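Local coordinates for protein BIFUNCTIONAL PROTEIN Proline utilization A (PutA) (Corynebacterium freiburgense, PDB 5UX5) that catalyses both steps of proline catabolism to glutamate, pairing an FAD-dependent proline dehydrogenase with an NAD-dependent aldehyde dehydrogenase in one chain, at residues 159-164 and 168-173; 194-199 and 745-750; 503-508 and 645-650; 586-591 and 606-611; 923-928 and 940-945. All blocks are in the same frame, centred on the assembly; numbering follows the deposited sequence.

Interaction 1 (159-164 and 168-173); sequences EAVLGD and NNRLTR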
# COMPACT_ATOMS: atom_id res chain seq x y z
N GLU A 159 -17.90 -14.68 5.74
CA GLU A 159 -16.63 -14.66 5.02
C GLU A 159 -16.32 -13.25 4.52
O GLU A 159 -17.21 -12.49 4.15
CB GLU A 159 -16.71 -15.64 3.83
CG GLU A 159 -15.44 -16.45 3.48
CD GLU A 159 -15.69 -17.51 2.38
OE1 GLU A 159 -16.63 -17.35 1.55
OE2 GLU A 159 -14.95 -18.51 2.34
N ALA A 160 -15.03 -12.91 4.50
CA ALA A 160 -14.62 -11.59 4.04
C ALA A 160 -15.17 -11.34 2.64
O ALA A 160 -15.14 -12.23 1.78
CB ALA A 160 -13.10 -11.45 4.02
N VAL A 161 -15.70 -10.14 2.42
CA VAL A 161 -16.34 -9.81 1.15
C VAL A 161 -15.25 -9.25 0.23
O VAL A 161 -15.07 -8.03 0.11
CB VAL A 161 -17.51 -8.85 1.32
CG1 VAL A 161 -18.22 -8.66 -0.02
CG2 VAL A 161 -18.47 -9.38 2.36
N LEU A 162 -14.54 -10.16 -0.44
CA LEU A 162 -13.50 -9.82 -1.40
C LEU A 162 -13.95 -9.88 -2.85
O LEU A 162 -13.28 -9.29 -3.71
CB LEU A 162 -12.29 -10.75 -1.20
CG LEU A 162 -11.80 -10.63 0.26
CD1 LEU A 162 -10.66 -11.57 0.60
CD2 LEU A 162 -11.41 -9.21 0.56
N GLY A 163 -15.08 -10.54 -3.15
CA GLY A 163 -15.55 -10.65 -4.52
C GLY A 163 -17.05 -10.49 -4.64
O GLY A 163 -17.77 -10.43 -3.65
N ASP A 164 -17.52 -10.43 -5.89
CA ASP A 164 -18.96 -10.28 -6.10
C ASP A 164 -19.74 -11.52 -5.65
O ASP A 164 -20.93 -11.41 -5.35
CB ASP A 164 -19.28 -9.99 -7.56
CG ASP A 164 -18.97 -8.54 -7.96
OD1 ASP A 164 -19.10 -7.61 -7.10
OD2 ASP A 164 -18.61 -8.37 -9.14
N ASN A 168 -22.86 -11.06 -3.17
CA ASN A 168 -24.22 -11.47 -3.47
C ASN A 168 -24.79 -12.31 -2.34
O ASN A 168 -26.01 -12.29 -2.09
CB ASN A 168 -24.25 -12.23 -4.78
CG ASN A 168 -25.63 -12.71 -5.12
OD1 ASN A 168 -25.93 -13.91 -5.04
ND2 ASN A 168 -26.51 -11.78 -5.42
N ASN A 169 -23.92 -13.07 -1.66
CA ASN A 169 -24.35 -13.89 -0.54
C ASN A 169 -24.90 -13.05 0.60
O ASN A 169 -26.02 -13.30 1.06
CB ASN A 169 -23.19 -14.75 -0.06
CG ASN A 169 -23.16 -16.07 -0.76
OD1 ASN A 169 -23.98 -16.32 -1.66
ND2 ASN A 169 -22.22 -16.91 -0.39
N ARG A 170 -24.12 -12.05 1.07
CA ARG A 170 -24.60 -11.19 2.14
C ARG A 170 -25.95 -10.58 1.79
O ARG A 170 -26.87 -10.58 2.61
CB ARG A 170 -23.61 -10.06 2.46
CG ARG A 170 -22.28 -10.55 2.89
CD ARG A 170 -22.38 -11.09 4.27
NE ARG A 170 -21.06 -11.43 4.71
CZ ARG A 170 -20.39 -10.67 5.55
NH1 ARG A 170 -20.99 -9.57 5.99
NH2 ARG A 170 -19.17 -11.00 5.93
N LEU A 171 -26.09 -10.10 0.55
CA LEU A 171 -27.31 -9.42 0.14
C LEU A 171 -28.48 -10.39 0.05
O LEU A 171 -29.52 -10.18 0.69
CB LEU A 171 -27.09 -8.73 -1.21
CG LEU A 171 -28.33 -8.07 -1.82
CD1 LEU A 171 -28.85 -6.97 -0.91
CD2 LEU A 171 -28.07 -7.53 -3.21
N THR A 172 -28.33 -11.47 -0.70
CA THR A 172 -29.48 -12.36 -0.88
C THR A 172 -29.89 -12.98 0.44
O THR A 172 -31.08 -13.18 0.70
CB THR A 172 -29.18 -13.46 -1.91
OG1 THR A 172 -28.05 -14.22 -1.47
CG2 THR A 172 -28.91 -12.92 -3.32
N ARG A 173 -28.91 -13.28 1.30
CA ARG A 173 -29.22 -13.90 2.58
C ARG A 173 -29.87 -12.90 3.55
O ARG A 173 -30.71 -13.30 4.37
CB ARG A 173 -27.95 -14.49 3.19
CG ARG A 173 -27.40 -15.68 2.45
CD ARG A 173 -26.13 -16.23 3.08
NE ARG A 173 -25.65 -17.36 2.29
CZ ARG A 173 -24.39 -17.79 2.27
NH1 ARG A 173 -23.46 -17.19 3.00
NH2 ARG A 173 -24.06 -18.82 1.50

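Interaction 2 (194-199 and 745-750); sequences VAQLNP and IDATRT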
# COMPACT_ATOMS: atom_id res chain seq x y z
N VAL A 194 -21.30 -4.45 -2.31
CA VAL A 194 -20.36 -4.34 -3.42
C VAL A 194 -18.97 -4.69 -2.88
O VAL A 194 -18.44 -4.02 -1.99
CB VAL A 194 -20.36 -2.92 -4.03
CG1 VAL A 194 -19.25 -2.78 -5.05
CG2 VAL A 194 -21.69 -2.64 -4.66
N ALA A 195 -18.37 -5.76 -3.40
CA ALA A 195 -17.02 -6.03 -2.97
C ALA A 195 -16.05 -5.14 -3.74
O ALA A 195 -16.36 -4.68 -4.84
CB ALA A 195 -16.65 -7.49 -3.19
N GLN A 196 -14.87 -4.92 -3.14
CA GLN A 196 -13.80 -4.12 -3.73
C GLN A 196 -14.28 -2.72 -4.11
O GLN A 196 -13.97 -2.21 -5.19
CB GLN A 196 -13.20 -4.82 -4.95
CG GLN A 196 -12.46 -6.13 -4.63
CD GLN A 196 -12.05 -6.93 -5.87
OE1 GLN A 196 -12.05 -6.43 -6.99
NE2 GLN A 196 -11.67 -8.18 -5.66
N LEU A 197 -15.06 -2.10 -3.22
CA LEU A 197 -15.56 -0.74 -3.45
C LEU A 197 -14.45 0.21 -3.87
O LEU A 197 -13.55 0.53 -3.09
CB LEU A 197 -16.27 -0.24 -2.19
CG LEU A 197 -17.47 0.69 -2.34
CD1 LEU A 197 -18.38 0.26 -3.49
CD2 LEU A 197 -18.24 0.74 -1.02
N ASN A 198 -14.49 0.65 -5.13
CA ASN A 198 -13.46 1.52 -5.69
C ASN A 198 -13.58 2.95 -5.19
O ASN A 198 -14.49 3.67 -5.62
CB ASN A 198 -13.55 1.49 -7.20
CG ASN A 198 -12.51 2.37 -7.87
OD1 ASN A 198 -11.65 3.01 -7.23
ND2 ASN A 198 -12.57 2.38 -9.21
N PRO A 199 -12.65 3.44 -4.36
CA PRO A 199 -12.82 4.77 -3.75
C PRO A 199 -12.75 5.92 -4.73
O PRO A 199 -13.00 7.06 -4.31
CB PRO A 199 -11.66 4.85 -2.77
CG PRO A 199 -10.59 4.01 -3.41
CD PRO A 199 -11.32 2.86 -4.08
N ILE A 745 -10.27 -16.79 -6.08
CA ILE A 745 -11.04 -16.89 -7.31
C ILE A 745 -12.14 -15.83 -7.34
O ILE A 745 -12.28 -15.09 -8.32
CB ILE A 745 -11.60 -18.31 -7.48
CG1 ILE A 745 -10.46 -19.28 -7.79
CG2 ILE A 745 -12.66 -18.37 -8.56
CD1 ILE A 745 -10.86 -20.69 -7.84
N ASP A 746 -12.90 -15.71 -6.25
CA ASP A 746 -13.98 -14.73 -6.18
C ASP A 746 -13.44 -13.31 -6.37
O ASP A 746 -14.00 -12.51 -7.13
CB ASP A 746 -14.72 -14.88 -4.86
CG ASP A 746 -16.01 -14.05 -4.81
OD1 ASP A 746 -16.49 -13.63 -5.88
OD2 ASP A 746 -16.55 -13.82 -3.70
N ALA A 747 -12.35 -12.99 -5.69
CA ALA A 747 -11.78 -11.65 -5.82
C ALA A 747 -11.28 -11.37 -7.24
O ALA A 747 -11.37 -10.24 -7.73
CB ALA A 747 -10.66 -11.48 -4.80
N THR A 748 -10.70 -12.37 -7.90
CA THR A 748 -10.15 -12.15 -9.23
C THR A 748 -11.25 -11.95 -10.27
O THR A 748 -11.18 -11.04 -11.11
CB THR A 748 -9.23 -13.31 -9.60
OG1 THR A 748 -8.21 -13.40 -8.62
CG2 THR A 748 -8.57 -13.07 -10.94
N ARG A 749 -12.28 -12.79 -10.24
CA ARG A 749 -13.42 -12.58 -11.14
C ARG A 749 -14.07 -11.21 -10.92
O ARG A 749 -14.77 -10.73 -11.81
CB ARG A 749 -14.44 -13.70 -10.97
CG ARG A 749 -13.91 -15.10 -11.26
CD ARG A 749 -15.06 -16.09 -11.57
NE ARG A 749 -14.63 -17.46 -11.92
CZ ARG A 749 -14.06 -17.82 -13.09
NH1 ARG A 749 -13.82 -16.93 -14.06
NH2 ARG A 749 -13.72 -19.09 -13.28
N THR A 750 -13.88 -10.58 -9.75
CA THR A 750 -14.53 -9.30 -9.45
C THR A 750 -13.78 -8.07 -9.99
O THR A 750 -14.39 -7.01 -10.13
CB THR A 750 -14.77 -9.18 -7.94
OG1 THR A 750 -15.63 -10.25 -7.51
CG2 THR A 750 -15.45 -7.89 -7.55

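Interaction 3 (503-508 and 645-650); sequences DKTVAG and QLMHTD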
# COMPACT_ATOMS: atom_id res chain seq x y z
N ASP A 503 25.85 13.48 -30.84
CA ASP A 503 27.17 13.98 -30.53
C ASP A 503 27.13 15.45 -30.14
O ASP A 503 27.77 15.85 -29.17
CB ASP A 503 28.10 13.72 -31.71
CG ASP A 503 28.58 12.26 -31.77
OD1 ASP A 503 28.56 11.62 -30.69
OD2 ASP A 503 28.99 11.75 -32.85
N LYS A 504 26.37 16.27 -30.87
CA LYS A 504 26.32 17.69 -30.53
C LYS A 504 25.75 17.90 -29.13
O LYS A 504 26.29 18.66 -28.33
CB LYS A 504 25.51 18.45 -31.58
N THR A 505 24.65 17.20 -28.82
CA THR A 505 23.99 17.35 -27.53
C THR A 505 24.83 16.83 -26.37
O THR A 505 24.89 17.47 -25.32
CB THR A 505 22.64 16.65 -27.60
OG1 THR A 505 21.80 17.35 -28.53
CG2 THR A 505 21.98 16.64 -26.24
N VAL A 506 25.46 15.66 -26.53
CA VAL A 506 26.31 15.10 -25.48
C VAL A 506 27.45 16.06 -25.12
O VAL A 506 27.68 16.37 -23.95
CB VAL A 506 26.85 13.72 -25.90
CG1 VAL A 506 28.02 13.32 -25.03
CG2 VAL A 506 25.76 12.68 -25.78
N ALA A 507 28.19 16.53 -26.13
CA ALA A 507 29.28 17.46 -25.86
C ALA A 507 28.78 18.76 -25.25
O ALA A 507 29.47 19.34 -24.40
CB ALA A 507 30.06 17.75 -27.15
N GLY A 508 27.60 19.22 -25.65
CA GLY A 508 27.07 20.45 -25.08
C GLY A 508 26.81 20.34 -23.59
O GLY A 508 27.05 21.29 -22.84
N GLN A 645 18.89 16.84 -20.13
CA GLN A 645 18.52 16.90 -21.53
C GLN A 645 17.68 15.68 -21.88
O GLN A 645 18.05 14.55 -21.53
CB GLN A 645 19.79 17.01 -22.38
CG GLN A 645 19.57 17.51 -23.78
CD GLN A 645 19.23 18.98 -23.84
OE1 GLN A 645 18.05 19.35 -23.76
NE2 GLN A 645 20.24 19.82 -24.02
N LEU A 646 16.51 15.91 -22.48
CA LEU A 646 15.56 14.86 -22.84
C LEU A 646 15.78 14.52 -24.30
O LEU A 646 15.65 15.40 -25.16
CB LEU A 646 14.13 15.33 -22.61
CG LEU A 646 12.89 14.47 -22.89
CD1 LEU A 646 12.88 13.19 -22.12
CD2 LEU A 646 11.66 15.26 -22.53
N MET A 647 16.14 13.27 -24.60
CA MET A 647 16.52 12.88 -25.95
C MET A 647 15.68 11.68 -26.39
O MET A 647 15.92 10.55 -25.96
CB MET A 647 18.02 12.53 -26.04
CG MET A 647 19.00 13.66 -25.74
SD MET A 647 20.75 13.27 -26.17
CE MET A 647 20.68 12.99 -27.95
N HIS A 648 14.72 11.93 -27.28
CA HIS A 648 13.92 10.85 -27.87
C HIS A 648 14.68 10.23 -29.05
O HIS A 648 14.31 10.37 -30.21
CB HIS A 648 12.55 11.35 -28.32
CG HIS A 648 11.75 12.00 -27.24
ND1 HIS A 648 11.33 11.34 -26.11
CD2 HIS A 648 11.24 13.26 -27.14
CE1 HIS A 648 10.61 12.16 -25.36
NE2 HIS A 648 10.55 13.33 -25.96
N THR A 649 15.76 9.53 -28.72
CA THR A 649 16.48 8.81 -29.76
C THR A 649 15.68 7.58 -30.17
O THR A 649 14.90 7.02 -29.39
CB THR A 649 17.88 8.35 -29.29
OG1 THR A 649 17.76 7.26 -28.37
CG2 THR A 649 18.64 9.48 -28.62
N ASP A 650 15.88 7.17 -31.42
CA ASP A 650 15.37 5.90 -31.87
C ASP A 650 16.15 4.78 -31.20
O ASP A 650 16.97 5.00 -30.32
CB ASP A 650 15.44 5.79 -33.39
CG ASP A 650 16.85 5.99 -33.92
OD1 ASP A 650 17.81 5.78 -33.14
OD2 ASP A 650 17.00 6.33 -35.12

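Interaction 4 (586-591 and 606-611); sequences NLVVVA and FASLAA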
# COMPACT_ATOMS: atom_id res chain seq x y z
N ASN A 586 30.68 12.77 -14.92
CA ASN A 586 30.25 13.98 -15.61
C ASN A 586 28.87 13.86 -16.24
O ASN A 586 28.12 14.85 -16.25
CB ASN A 586 31.29 14.35 -16.65
CG ASN A 586 32.60 14.75 -16.02
OD1 ASN A 586 32.61 15.29 -14.91
ND2 ASN A 586 33.71 14.49 -16.70
N LEU A 587 28.50 12.67 -16.73
CA LEU A 587 27.30 12.49 -17.53
C LEU A 587 26.75 11.09 -17.30
O LEU A 587 27.48 10.11 -17.44
CB LEU A 587 27.59 12.70 -19.03
CG LEU A 587 26.53 12.48 -20.11
CD1 LEU A 587 25.26 13.32 -19.93
CD2 LEU A 587 27.15 12.76 -21.46
N VAL A 588 25.47 11.00 -16.94
CA VAL A 588 24.75 9.73 -16.83
C VAL A 588 23.60 9.73 -17.83
O VAL A 588 22.90 10.73 -17.98
CB VAL A 588 24.23 9.51 -15.41
CG1 VAL A 588 23.35 8.27 -15.38
CG2 VAL A 588 25.40 9.40 -14.43
N VAL A 589 23.37 8.58 -18.48
CA VAL A 589 22.22 8.38 -19.35
C VAL A 589 21.19 7.52 -18.61
O VAL A 589 21.54 6.48 -18.03
CB VAL A 589 22.63 7.74 -20.68
CG1 VAL A 589 21.37 7.28 -21.48
CG2 VAL A 589 23.46 8.71 -21.47
N VAL A 590 19.93 7.96 -18.62
CA VAL A 590 18.83 7.24 -17.98
C VAL A 590 17.89 6.73 -19.06
O VAL A 590 17.15 7.51 -19.68
CB VAL A 590 18.07 8.11 -16.97
CG1 VAL A 590 16.94 7.30 -16.37
CG2 VAL A 590 18.97 8.57 -15.87
N ALA A 591 17.90 5.42 -19.26
CA ALA A 591 17.02 4.75 -20.21
C ALA A 591 15.91 4.08 -19.40
O ALA A 591 16.16 3.13 -18.66
CB ALA A 591 17.80 3.75 -21.07
N PHE A 606 17.17 12.44 -11.00
CA PHE A 606 17.46 13.05 -9.70
C PHE A 606 18.72 12.45 -9.06
O PHE A 606 19.52 13.18 -8.45
CB PHE A 606 16.25 12.91 -8.79
CG PHE A 606 15.08 13.78 -9.20
CD1 PHE A 606 15.28 14.99 -9.83
CD2 PHE A 606 13.78 13.35 -8.99
CE1 PHE A 606 14.21 15.78 -10.23
CE2 PHE A 606 12.70 14.13 -9.39
CZ PHE A 606 12.91 15.34 -10.01
N ALA A 607 18.94 11.14 -9.22
CA ALA A 607 20.12 10.51 -8.61
C ALA A 607 21.41 11.02 -9.25
O ALA A 607 22.40 11.26 -8.54
CB ALA A 607 20.02 8.99 -8.73
N SER A 608 21.40 11.20 -10.57
CA SER A 608 22.56 11.73 -11.27
C SER A 608 22.85 13.16 -10.83
O SER A 608 24.01 13.51 -10.57
CB SER A 608 22.32 11.71 -12.79
OG SER A 608 22.09 10.40 -13.27
N LEU A 609 21.81 14.00 -10.78
CA LEU A 609 22.00 15.38 -10.35
C LEU A 609 22.54 15.43 -8.92
O LEU A 609 23.51 16.15 -8.65
CB LEU A 609 20.71 16.18 -10.45
CG LEU A 609 20.08 16.51 -11.80
CD1 LEU A 609 19.01 17.53 -11.54
CD2 LEU A 609 21.11 17.07 -12.75
N ALA A 610 21.92 14.69 -8.01
CA ALA A 610 22.42 14.65 -6.64
C ALA A 610 23.90 14.23 -6.57
O ALA A 610 24.66 14.74 -5.74
CB ALA A 610 21.56 13.69 -5.82
N ALA A 611 24.32 13.31 -7.43
CA ALA A 611 25.71 12.88 -7.38
C ALA A 611 26.64 13.96 -7.90
O ALA A 611 27.81 14.01 -7.52
CB ALA A 611 25.89 11.59 -8.18

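Interaction 5 (923-928 and 940-945); sequences VSLPPA and RAAALD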
# COMPACT_ATOMS: atom_id res chain seq x y z
N VAL A 923 39.86 1.83 17.80
CA VAL A 923 38.82 0.80 17.91
C VAL A 923 39.51 -0.54 18.02
O VAL A 923 40.54 -0.77 17.39
CB VAL A 923 37.81 0.77 16.73
CG1 VAL A 923 36.94 2.03 16.69
CG2 VAL A 923 38.51 0.52 15.41
N SER A 924 38.95 -1.43 18.84
CA SER A 924 39.51 -2.76 19.02
C SER A 924 39.26 -3.64 17.81
O SER A 924 38.22 -3.56 17.16
CB SER A 924 38.91 -3.43 20.25
OG SER A 924 37.55 -3.76 20.03
N LEU A 925 40.22 -4.53 17.55
CA LEU A 925 40.13 -5.51 16.49
C LEU A 925 40.21 -6.92 17.06
O LEU A 925 41.01 -7.17 17.97
CB LEU A 925 41.26 -5.34 15.47
CG LEU A 925 40.96 -4.55 14.22
CD1 LEU A 925 42.12 -4.74 13.27
CD2 LEU A 925 39.66 -5.03 13.61
N PRO A 926 39.40 -7.85 16.57
CA PRO A 926 39.62 -9.26 16.90
C PRO A 926 40.93 -9.73 16.28
O PRO A 926 41.33 -9.26 15.21
CB PRO A 926 38.41 -9.97 16.28
CG PRO A 926 37.41 -8.90 16.03
CD PRO A 926 38.19 -7.66 15.76
N PRO A 927 41.63 -10.66 16.94
CA PRO A 927 43.02 -10.93 16.53
C PRO A 927 43.15 -11.63 15.18
O PRO A 927 44.21 -11.48 14.53
CB PRO A 927 43.54 -11.82 17.66
CG PRO A 927 42.58 -11.59 18.81
CD PRO A 927 41.26 -11.39 18.16
N ALA A 928 42.13 -12.37 14.72
CA ALA A 928 42.20 -12.99 13.40
C ALA A 928 42.42 -11.97 12.31
O ALA A 928 43.17 -12.22 11.35
CB ALA A 928 40.93 -13.77 13.10
N ARG A 940 45.23 -0.29 8.12
CA ARG A 940 44.27 0.78 7.95
C ARG A 940 42.94 0.24 7.42
O ARG A 940 41.87 0.70 7.82
CB ARG A 940 44.86 1.83 7.01
CG ARG A 940 43.93 2.97 6.71
CD ARG A 940 44.54 3.88 5.69
NE ARG A 940 43.63 4.97 5.39
CZ ARG A 940 43.44 5.99 6.22
NH1 ARG A 940 44.09 5.99 7.38
NH2 ARG A 940 42.60 6.98 5.93
N ALA A 941 43.00 -0.76 6.52
CA ALA A 941 41.79 -1.39 6.00
C ALA A 941 41.13 -2.28 7.04
O ALA A 941 39.90 -2.44 7.02
CB ALA A 941 42.10 -2.21 4.75
N ALA A 942 41.91 -2.92 7.92
CA ALA A 942 41.31 -3.71 8.98
C ALA A 942 40.50 -2.85 9.93
O ALA A 942 39.42 -3.25 10.39
CB ALA A 942 42.37 -4.48 9.77
N ALA A 943 41.02 -1.67 10.27
CA ALA A 943 40.35 -0.81 11.25
C ALA A 943 39.10 -0.19 10.66
O ALA A 943 38.07 -0.10 11.34
CB ALA A 943 41.30 0.28 11.74
N LEU A 944 39.20 0.28 9.41
CA LEU A 944 38.07 0.94 8.78
C LEU A 944 36.93 -0.04 8.50
O LEU A 944 35.76 0.36 8.52
CB LEU A 944 38.55 1.63 7.49
CG LEU A 944 39.53 2.78 7.77
CD1 LEU A 944 40.02 3.45 6.51
CD2 LEU A 944 38.93 3.80 8.67
N ASP A 945 37.25 -1.32 8.24
CA ASP A 945 36.22 -2.34 8.15
C ASP A 945 35.47 -2.46 9.47
O ASP A 945 34.24 -2.51 9.50
CB ASP A 945 36.83 -3.69 7.75
CG ASP A 945 37.24 -3.74 6.27
OD1 ASP A 945 36.87 -2.83 5.50
OD2 ASP A 945 37.94 -4.70 5.86

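Interaction 1 (159-164 and 168-173)
Arg170 turns its CG anti to the carbonyl carbon (chi1 -60°) and its chain bends at chi2 (-73°), which carries the guanidinium back across Val161 to the main chain of Glu159. The contact belongs to one beta-alpha unit of the proline dehydrogenase TIM barrel: residues 159-164 form the loop after strand 151-157, and residues 168-173 lie on the helix that follows. Val161 lays CG2 over the centre of one guanidinium face, 3.9 Å from Arg170 CZ, so an apolar methyl backs the charged plane. Near the edge, tilted from the guanidinium plane, Glu159 O accepts from Arg170 NH2 at 3.0 Å; the donor arrives from above the carbonyl plane through a bent N-H (141°). One side chain thus grips the loop through a methyl and a carbonyl together. The side chain of Arg170 lies about 12 Å from the bound FAD. Val161 sits at the centre of an inverse gamma turn, and Gly163 then occupies the N-cap of the helix. The carboxylate of Asp164 forms salt bridges with Arg752 and Arg212. Its carbonyl stays with the helix: Asn168 N meets Asp164 O at 2.9 Å, while Asn168 CB lies 3.5 Å from the same oxygen.

Interaction 2 (194-199 and 745-750)
Gln196 reaches from its loop to helix 740-750 and closes the contact with a single amide. Its CG stands anti to the carbonyl carbon (chi1 -66°) and the chain runs extended beyond it, carrying the amide to the helix. The tight part is here: Gln196 NE2 donates to Ala747 O at 2.9 Å through a fairly straight N-H (159°), with the oxygen in the glutamine amide plane. The donor approaches that carbonyl from the flank, at a C=O...N angle of 112°. Gln196 OE1 rests against the methyl of Thr750, 3.7 Å from CG2. Thr750 OG1 donates to Asp746 O at 2.8 Å and is hydrogen-bonded to Asp164 N. Tyr714 of helix 706-718 touches both Gln196 and Ala747. Ala195 is the loose edge, its O no nearer than 4.3 Å to Thr750 CG2. Beyond Gln196 the loop departs towards the exposed Pro199, while Arg749, also exposed, leads away from the loop. Loop and helix belong to the proline dehydrogenase barrel and the aldehyde dehydrogenase part, so the bond spans two catalytic modules. With NE2 hydrogen-bonded to Ala747 O and, weakly, to Leu162 O, and OE1 against a methyl, polarity probably fixes which way round the amide lies.

Interaction 3 (503-508 and 645-650)
Thr505 meets two side chains at once through its methyl group: CG2 lies 3.6 Å from Gln645 CG and equally 3.6 Å from Met647 SD. The two approaches differ. Thr505 and Met647 come tip to tip, the thioether sulfur against the methyl and Met647 CE 4.2 Å from Thr505 CB, whereas Gln645 passes the threonine at a slant and offers the aliphatic part of its chain. The methyl is delivered by the first torsion of Thr505, which places CG2 anti to the backbone N and leaves OG1 beside it (chi1 -67°); the hydroxyl is then used inside its own helix, hydrogen-bonded to Glu501 O. On the opposing side, a bend at chi3 (62°) folds Met647 CE in under the helix, where the side chain also touches Val502, Ile496 and Ile616. This is helix-on-sheet packing in the Rossmann-type NAD-binding domain of the aldehyde dehydrogenase part: helix 499-511 lies against strand 644-646 and the residue just after it, the strand pairing in parallel with strand 614-618 through Gln645 with Ala615 and Leu617. Farther out, Asp503 is salt-bridged to Arg657. Beyond Met647 the chain makes an inverse gamma turn centred on His648, whose ring meets Trp493 edge-to-face and whose NE2 is hydrogen-bonded to Glu628. Two residues later Asp650 touches the bound NAD, and its OD1 accepts from Gly655 N.

Interaction 4 (586-591 and 606-611)
Strand 587-591 and helix 606-611 approach most closely where the CA atoms of Val588 and Ser608 stand 6.3 Å apart, a separation consistent with the small side chain of Ser608. Ser608 directs its side chain at Val588. Ser608 OG lies over the fork of the valine, 3.2 Å from Val588 CB, with both valine methyls close by and the serine CB a little farther off. The hydroxyl has its polar partner on its own helix: with OG anti to the carbonyl carbon (chi1 -60°) it is hydrogen-bonded to Gly604 O one turn back, while the same oxygen rests against the valine carbons. The two elements belong to the beta-alpha-beta unit of strand 580-591, helix 599-611 and strand 614-618, part of the Rossmann-type NAD-binding domain. Val588 is held in the sheet by backbone bonds to Lys614 and Ile616 of the parallel neighbouring strand 614-618. Val590, on the same side of the strand, only approaches loosely, its CG2 4.5 Å from Ser608 OG. Leu587 points away from the helix, to Leu509 of helix 499-511, which covers that face. At the end of the strand Ala591 touches the bound NAD, and the side chain of Val590 lies about 8 Å from the cofactor.

Interaction 5 (923-928 and 940-945)
Val923 opens the contact at its looser end, bringing CG2 to 4.1 Å from Ala943 O, on the flank of helix 936-953. This is a local helical hairpin in the C-terminal part of the chain: an extended segment passes the longer helix and leads into the short helix 927-932, from which the chain folds back as helix 936-953. The first torsion of Val923 (chi1 -67°) sets CG2 between the backbone N and the carbonyl carbon, on the side facing the helix, and the same residue also touches Ile947 and Arg950 farther along. Ser924 lies beside Arg950. Leu925 then makes the main contact: both methyls of its fork lie on Ala942. CD1 of Leu925 is 3.5 Å from Ala942 CB, an apolar contact between side chains, and 4.4 Å from Ala943 N; the remaining approaches, of Leu925 and Val923 alike, set methyls against main-chain atoms. The close fit of the leucine to the helix backbone is consistent with the methyl-sized side chain of Ala942; Glu946, one turn on, borders the leucine as well. Pro926 occupies the N-cap position, and Pro927 and Ala928 begin helix 927-932. Ala928 touches Leu995 of helix 984-997, the same helix whose Leu992 packs on Ala942. The second leucine methyl, Leu925 CD2, sits 3.7 Å from Ala942 O.

From the N terminus, interaction 1 closes a very short loop within one beta-alpha unit of the proline dehydrogenase barrel. Interaction 2 then opens nearby and closes only some 550 residues later, joining the barrel to the aldehyde dehydrogenase part; it touches interaction 1, their centres being 10 Å apart. Within that long span lies interaction 3, which itself encloses interaction 4, and none of the loops cross. Interactions 3 and 4 reach the same NAD-domain sheet, 14 Å apart between centres, and meet where Val506 CG1 packs on Leu587 CD2 at 3.7 Å. Interaction 5 follows all the others, a local closure in the C-terminal part of the chain whose centre is about 35 Å from that of interaction 4.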